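Local coordinates for pullulanase (Klebsiella oxytoca, PDB 2YOC), which hydrolyses the alpha-1,6-glucosidic linkages of pullulan and the branch points of related dextrins, and is exported by a type 2 secretion system, at residues 941-946 / 1022-1027; 1016-1021 / 1054-1059. All blocks are in the same frame, centred on the assembly; numbering follows the deposited sequence.

Contact 1: residues 941-946 / 1022-1027; sequences TELRKS and AIQQTA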
loop_
_atom_site.group_PDB
_atom_site.type_symbol
_atom_site.label_atom_id
_atom_site.label_comp_id
_atom_site.label_asym_id
_atom_site.label_seq_id
_atom_site.Cartn_x
_atom_site.Cartn_y
_atom_site.Cartn_z
ATOM N N THR B 941 16.756 -23.247 25.354
ATOM C CA THR B 941 15.607 -24.011 25.825
ATOM C C THR B 941 15.358 -23.697 27.286
ATOM O O THR B 941 14.195 -23.537 27.683
ATOM C CB THR B 941 15.738 -25.534 25.522
ATOM O OG1 THR B 941 16.829 -26.098 26.252
ATOM C CG2 THR B 941 15.843 -25.857 24.026
ATOM N N GLU B 942 16.444 -23.579 28.083
ATOM C CA GLU B 942 16.352 -23.250 29.513
ATOM C C GLU B 942 15.648 -21.906 29.680
ATOM O O GLU B 942 14.703 -21.796 30.477
ATOM C CB GLU B 942 17.731 -23.269 30.200
ATOM C CG GLU B 942 18.250 -24.677 30.456
ATOM C CD GLU B 942 19.560 -24.812 31.209
ATOM O OE1 GLU B 942 20.639 -24.833 30.566
ATOM O OE2 GLU B 942 19.494 -24.968 32.449
ATOM N N LEU B 943 16.049 -20.919 28.852
ATOM C CA LEU B 943 15.455 -19.587 28.803
ATOM C C LEU B 943 13.942 -19.650 28.541
ATOM O O LEU B 943 13.173 -19.067 29.305
ATOM C CB LEU B 943 16.157 -18.723 27.744
ATOM C CG LEU B 943 17.585 -18.278 28.092
ATOM C CD1 LEU B 943 18.308 -17.778 26.870
ATOM C CD2 LEU B 943 17.596 -17.240 29.185
ATOM N N ARG B 944 13.531 -20.403 27.482
ATOM C CA ARG B 944 12.137 -20.635 27.057
ATOM C C ARG B 944 11.295 -21.109 28.235
ATOM O O ARG B 944 10.173 -20.617 28.418
ATOM C CB ARG B 944 12.113 -21.659 25.910
ATOM C CG ARG B 944 10.731 -22.039 25.416
ATOM C CD ARG B 944 10.777 -22.704 24.068
ATOM N NE ARG B 944 9.439 -22.898 23.511
ATOM C CZ ARG B 944 8.813 -22.040 22.710
ATOM N NH1 ARG B 944 9.400 -20.903 22.354
ATOM N NH2 ARG B 944 7.596 -22.318 22.250
ATOM N N LYS B 945 11.846 -22.043 29.056
ATOM C CA LYS B 945 11.144 -22.545 30.232
ATOM C C LYS B 945 11.335 -21.665 31.493
ATOM O O LYS B 945 10.703 -21.926 32.519
ATOM C CB LYS B 945 11.435 -24.047 30.481
ATOM C CG LYS B 945 12.895 -24.435 30.693
ATOM C CD LYS B 945 13.034 -25.910 31.028
ATOM C CE LYS B 945 13.537 -26.167 32.424
ATOM N NZ LYS B 945 15.016 -26.303 32.447
ATOM N N SER B 946 12.165 -20.596 31.404
ATOM C CA SER B 946 12.449 -19.698 32.524
ATOM C C SER B 946 11.374 -18.672 32.873
ATOM O O SER B 946 11.522 -17.996 33.881
ATOM C CB SER B 946 13.807 -19.034 32.345
ATOM O OG SER B 946 13.737 -17.789 31.674
ATOM N N ALA B 1022 19.753 -15.115 34.845
ATOM C CA ALA B 1022 20.598 -15.934 35.711
ATOM C C ALA B 1022 21.129 -17.119 34.910
ATOM O O ALA B 1022 22.302 -17.447 35.049
ATOM C CB ALA B 1022 19.799 -16.433 36.895
ATOM N N ILE B 1023 20.280 -17.698 34.011
ATOM C CA ILE B 1023 20.580 -18.798 33.075
ATOM C C ILE B 1023 21.827 -18.408 32.241
ATOM O O ILE B 1023 22.795 -19.184 32.184
ATOM C CB ILE B 1023 19.322 -19.135 32.180
ATOM C CG1 ILE B 1023 18.166 -19.788 32.986
ATOM C CG2 ILE B 1023 19.663 -20.049 31.010
ATOM C CD1 ILE B 1023 17.162 -18.845 33.628
ATOM N N GLN B 1024 21.820 -17.177 31.670
ATOM C CA GLN B 1024 22.926 -16.662 30.860
ATOM C C GLN B 1024 24.155 -16.261 31.682
ATOM O O GLN B 1024 25.287 -16.443 31.217
ATOM C CB GLN B 1024 22.466 -15.517 29.959
ATOM C CG GLN B 1024 21.754 -16.014 28.718
ATOM C CD GLN B 1024 21.222 -14.897 27.862
ATOM O OE1 GLN B 1024 20.490 -14.003 28.322
ATOM N NE2 GLN B 1024 21.546 -14.958 26.577
ATOM N N GLN B 1025 23.925 -15.722 32.900
ATOM C CA GLN B 1025 24.998 -15.330 33.829
ATOM C C GLN B 1025 25.758 -16.569 34.321
ATOM O O GLN B 1025 26.982 -16.540 34.388
ATOM C CB GLN B 1025 24.454 -14.512 35.022
ATOM C CG GLN B 1025 23.876 -13.140 34.644
ATOM C CD GLN B 1025 23.693 -12.228 35.841
ATOM O OE1 GLN B 1025 24.513 -11.341 36.109
ATOM N NE2 GLN B 1025 22.595 -12.407 36.573
ATOM N N THR B 1026 25.036 -17.671 34.607
ATOM C CA THR B 1026 25.633 -18.944 35.030
ATOM C C THR B 1026 26.535 -19.500 33.914
ATOM O O THR B 1026 27.630 -19.980 34.196
ATOM C CB THR B 1026 24.541 -19.957 35.420
ATOM O OG1 THR B 1026 23.569 -19.327 36.255
ATOM C CG2 THR B 1026 25.099 -21.168 36.150
ATOM N N ALA B 1027 26.080 -19.384 32.651
ATOM C CA ALA B 1027 26.781 -19.845 31.462
ATOM C C ALA B 1027 28.156 -19.218 31.262
ATOM O O ALA B 1027 29.057 -19.907 30.776
ATOM C CB ALA B 1027 25.917 -19.634 30.242
#
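L943 and I1023 bring their CA atoms to 6.7 Å where the last turn of helix 927-945 runs past the short helix 1022-1027; the two segment axes are nearly antiparallel, 152° between their directions, and approach to 10.1 Å. I1023 makes most of the contact. Its CG1 lies beside the backbone N and CG2 anti to it (chi1 -69°), which spreads the two branches over different neighbours. CG2 touches the base of E942, 3.8 Å from CB, and the branch end of L943, 3.9 Å from CD2, while CD1 at the end of the other branch rests 3.6 Å from S946 CB. A beta-branched aliphatic residue suits this place because it fills it in two directions at once. The L943 and I1023 side chains run alongside each other, pointing opposite ways. L943 also sends CD1 to the amide carbon of Q1024, CD, at 4.2 Å. That amide is used elsewhere: OE1 accepts from the backbone N of V1053, and NE2 gives a weak bond to V1051 O, so Q1024 joins its helix to strand 1050-1057 and still offers L943 a flank to pack on. E942 contributes only its CB, and its extended chain carries the carboxylate onward. S946 can offer a carbon because its OG turns back onto the preceding turn of the backbone, 2.8 Å from L943 O, in the carbonyl plane and on a lone pair; S946 N donates to the same oxygen. R944, next to L943, bonds to M855 O, G857 O and G859 O, just before strand 860-864 of the eight-stranded parallel barrel. No hydrogen bond crosses between the two segments, so their contact rests on van der Waals packing, with the directional bonds made within a segment or to other parts of the fold.

Contact 2: residues 1016-1021 / 1054-1059; sequences ETLQLS and LELPQG. With CA (calcium ion), chain M.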
loop_
_atom_site.group_PDB
_atom_site.type_symbol
_atom_site.label_atom_id
_atom_site.label_comp_id
_atom_site.label_asym_id
_atom_site.label_seq_id
_atom_site.Cartn_x
_atom_site.Cartn_y
_atom_site.Cartn_z
ATOM N N GLU B 1016 15.939 2.128 32.622
ATOM C CA GLU B 1016 15.216 0.947 33.070
ATOM C C GLU B 1016 16.196 0.049 33.810
ATOM O O GLU B 1016 17.359 -0.100 33.393
ATOM C CB GLU B 1016 14.566 0.206 31.895
ATOM C CG GLU B 1016 13.394 0.943 31.269
ATOM C CD GLU B 1016 12.035 0.719 31.901
ATOM O OE1 GLU B 1016 11.965 0.129 32.999
ATOM O OE2 GLU B 1016 11.028 1.136 31.288
ATOM N N THR B 1017 15.749 -0.477 34.957
ATOM C CA THR B 1017 16.575 -1.355 35.759
ATOM C C THR B 1017 16.383 -2.789 35.294
ATOM O O THR B 1017 15.381 -3.427 35.609
ATOM C CB THR B 1017 16.482 -1.011 37.241
ATOM O OG1 THR B 1017 17.055 0.294 37.403
ATOM C CG2 THR B 1017 17.224 -1.999 38.121
ATOM N N LEU B 1018 17.338 -3.249 34.474
ATOM C CA LEU B 1018 17.381 -4.559 33.845
ATOM C C LEU B 1018 18.549 -5.372 34.340
ATOM O O LEU B 1018 19.524 -4.829 34.850
ATOM C CB LEU B 1018 17.517 -4.390 32.328
ATOM C CG LEU B 1018 16.404 -3.660 31.608
ATOM C CD1 LEU B 1018 16.841 -3.340 30.211
ATOM C CD2 LEU B 1018 15.104 -4.463 31.598
ATOM N N GLN B 1019 18.463 -6.671 34.179
ATOM C CA GLN B 1019 19.520 -7.605 34.540
ATOM C C GLN B 1019 19.483 -8.738 33.544
ATOM O O GLN B 1019 18.405 -9.054 33.016
ATOM C CB GLN B 1019 19.393 -8.117 36.004
ATOM C CG GLN B 1019 18.175 -8.989 36.311
ATOM C CD GLN B 1019 17.842 -9.066 37.774
ATOM O OE1 GLN B 1019 18.371 -8.330 38.610
ATOM N NE2 GLN B 1019 16.905 -9.933 38.111
ATOM N N LEU B 1020 20.652 -9.321 33.252
ATOM C CA LEU B 1020 20.771 -10.441 32.327
ATOM C C LEU B 1020 20.209 -11.676 33.027
ATOM O O LEU B 1020 20.272 -11.753 34.253
ATOM C CB LEU B 1020 22.251 -10.636 31.979
ATOM C CG LEU B 1020 22.589 -11.657 30.906
ATOM C CD1 LEU B 1020 22.128 -11.196 29.537
ATOM C CD2 LEU B 1020 24.070 -11.960 30.906
ATOM N N SER B 1021 19.641 -12.615 32.271
ATOM C CA SER B 1021 19.095 -13.828 32.864
ATOM C C SER B 1021 20.161 -14.594 33.658
ATOM O O SER B 1021 21.316 -14.726 33.202
ATOM C CB SER B 1021 18.524 -14.749 31.792
ATOM O OG SER B 1021 17.804 -15.817 32.392
ATOM N N LEU B 1054 17.032 -9.894 28.660
ATOM C CA LEU B 1054 17.128 -8.878 29.693
ATOM C C LEU B 1054 15.809 -8.905 30.433
ATOM O O LEU B 1054 14.744 -8.862 29.806
ATOM C CB LEU B 1054 17.417 -7.474 29.115
ATOM C CG LEU B 1054 18.762 -7.193 28.385
ATOM C CD1 LEU B 1054 19.838 -8.205 28.717
ATOM C CD2 LEU B 1054 18.558 -7.144 26.914
ATOM N N GLU B 1055 15.873 -9.063 31.754
ATOM C CA GLU B 1055 14.679 -9.149 32.568
ATOM C C GLU B 1055 14.505 -7.963 33.485
ATOM O O GLU B 1055 15.484 -7.448 34.032
ATOM C CB GLU B 1055 14.588 -10.486 33.324
ATOM C CG GLU B 1055 15.909 -11.178 33.612
ATOM C CD GLU B 1055 15.774 -12.506 34.324
ATOM O OE1 GLU B 1055 14.939 -13.329 33.880
ATOM O OE2 GLU B 1055 16.506 -12.729 35.319
ATOM N N LEU B 1056 13.239 -7.533 33.638
ATOM C CA LEU B 1056 12.799 -6.416 34.466
ATOM C C LEU B 1056 12.312 -6.996 35.810
ATOM O O LEU B 1056 11.184 -7.499 35.888
ATOM C CB LEU B 1056 11.643 -5.699 33.763
ATOM C CG LEU B 1056 11.585 -4.189 33.817
ATOM C CD1 LEU B 1056 10.271 -3.711 33.253
ATOM C CD2 LEU B 1056 11.721 -3.656 35.243
ATOM N N PRO B 1057 13.134 -6.969 36.880
ATOM C CA PRO B 1057 12.677 -7.590 38.144
ATOM C C PRO B 1057 11.532 -6.843 38.801
ATOM O O PRO B 1057 11.465 -5.613 38.733
ATOM C CB PRO B 1057 13.936 -7.637 39.011
ATOM C CG PRO B 1057 14.825 -6.546 38.449
ATOM C CD PRO B 1057 14.503 -6.415 36.991
ATOM N N GLN B 1058 10.610 -7.599 39.376
ATOM C CA GLN B 1058 9.436 -7.074 40.050
ATOM C C GLN B 1058 9.793 -6.687 41.448
ATOM O O GLN B 1058 10.500 -7.428 42.139
ATOM C CB GLN B 1058 8.299 -8.118 40.063
ATOM C CG GLN B 1058 6.926 -7.521 40.374
ATOM C CD GLN B 1058 5.949 -8.561 40.823
ATOM O OE1 GLN B 1058 5.598 -9.485 40.085
ATOM N NE2 GLN B 1058 5.471 -8.420 42.044
ATOM N N GLY B 1059 9.252 -5.546 41.861
ATOM C CA GLY B 1059 9.469 -4.981 43.171
ATOM C C GLY B 1059 8.613 -5.723 44.156
ATOM O O GLY B 1059 8.275 -6.915 43.991
HETATM CA CA CA M . 4.715 -9.739 37.498
HETATM O O HOH W 1 16.565 -15.908 35.037
#
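E1055 OE2 is gripped by R993, through a salt bridge to NH1, and by a water that donates to it at 3.2 Å; from there the water bridges to S1021, whose OG lies 2.9 Å from the water oxygen. The acid thus puts its carboxylate beside the N-cap position of helix 1022-1027, where its negative charge would be expected to suit the helix dipole. The backbones of E1055 and Q1019 form an antiparallel hydrogen-bonded pair. E1055 N gives a nearly straight bond (174°) to Q1019 O at 2.8 Å, and Q1019 N returns a more bent one (148°) to E1055 O at 3.1 Å. Through this pair the short strand 1019-1020 becomes the outermost strand of the five-stranded antiparallel sheet in the C-terminal beta domain, next to strand 1050-1057. Side chains alternate across the sheet. On the face of Q1019 and E1055, the glutamine chain crosses the glutamate obliquely, their flat end groups 47° apart, and its NE2 lies 3.9 Å from P1057 CB, amide against the proline ring. The other face is apolar: L1020 CD1 meets L1054 CD1 at 3.9 Å, in the non-hydrogen-bonded pair. Just before the strand, L1018 lays CD2 4.2 Å from L1056 CG, and P1057, whose ring nitrogen has no hydrogen to give, instead sets its CD against T1017 O. Q1058, its chain extended with CG anti to the backbone N, binds a calcium ion through OE1, with D982, S989, D991 and L994 completing the site.

In the fold
After the barrel's last strand, 860-864, the chain reaches helix 927-945, which packs beside the barrel and whose end supplies the first half of contact 1. It then builds strands 962-965, 975-981 and 994-1002 before reaching 1016-1021, the first half of contact 2. S1021 leads straight into helix 1022-1027, which closes contact 1 over a loop of 75 residues; after 32 intervening residues comes 1054-1059, closing contact 2. The segments therefore alternate and the two loops cross. Their centres are 14 Å apart, and L943 packs on S1021. Contact 1 ties the sheet's neighbouring helix to the helix beside the barrel, whereas contact 2 fixes the sheet's outermost strand.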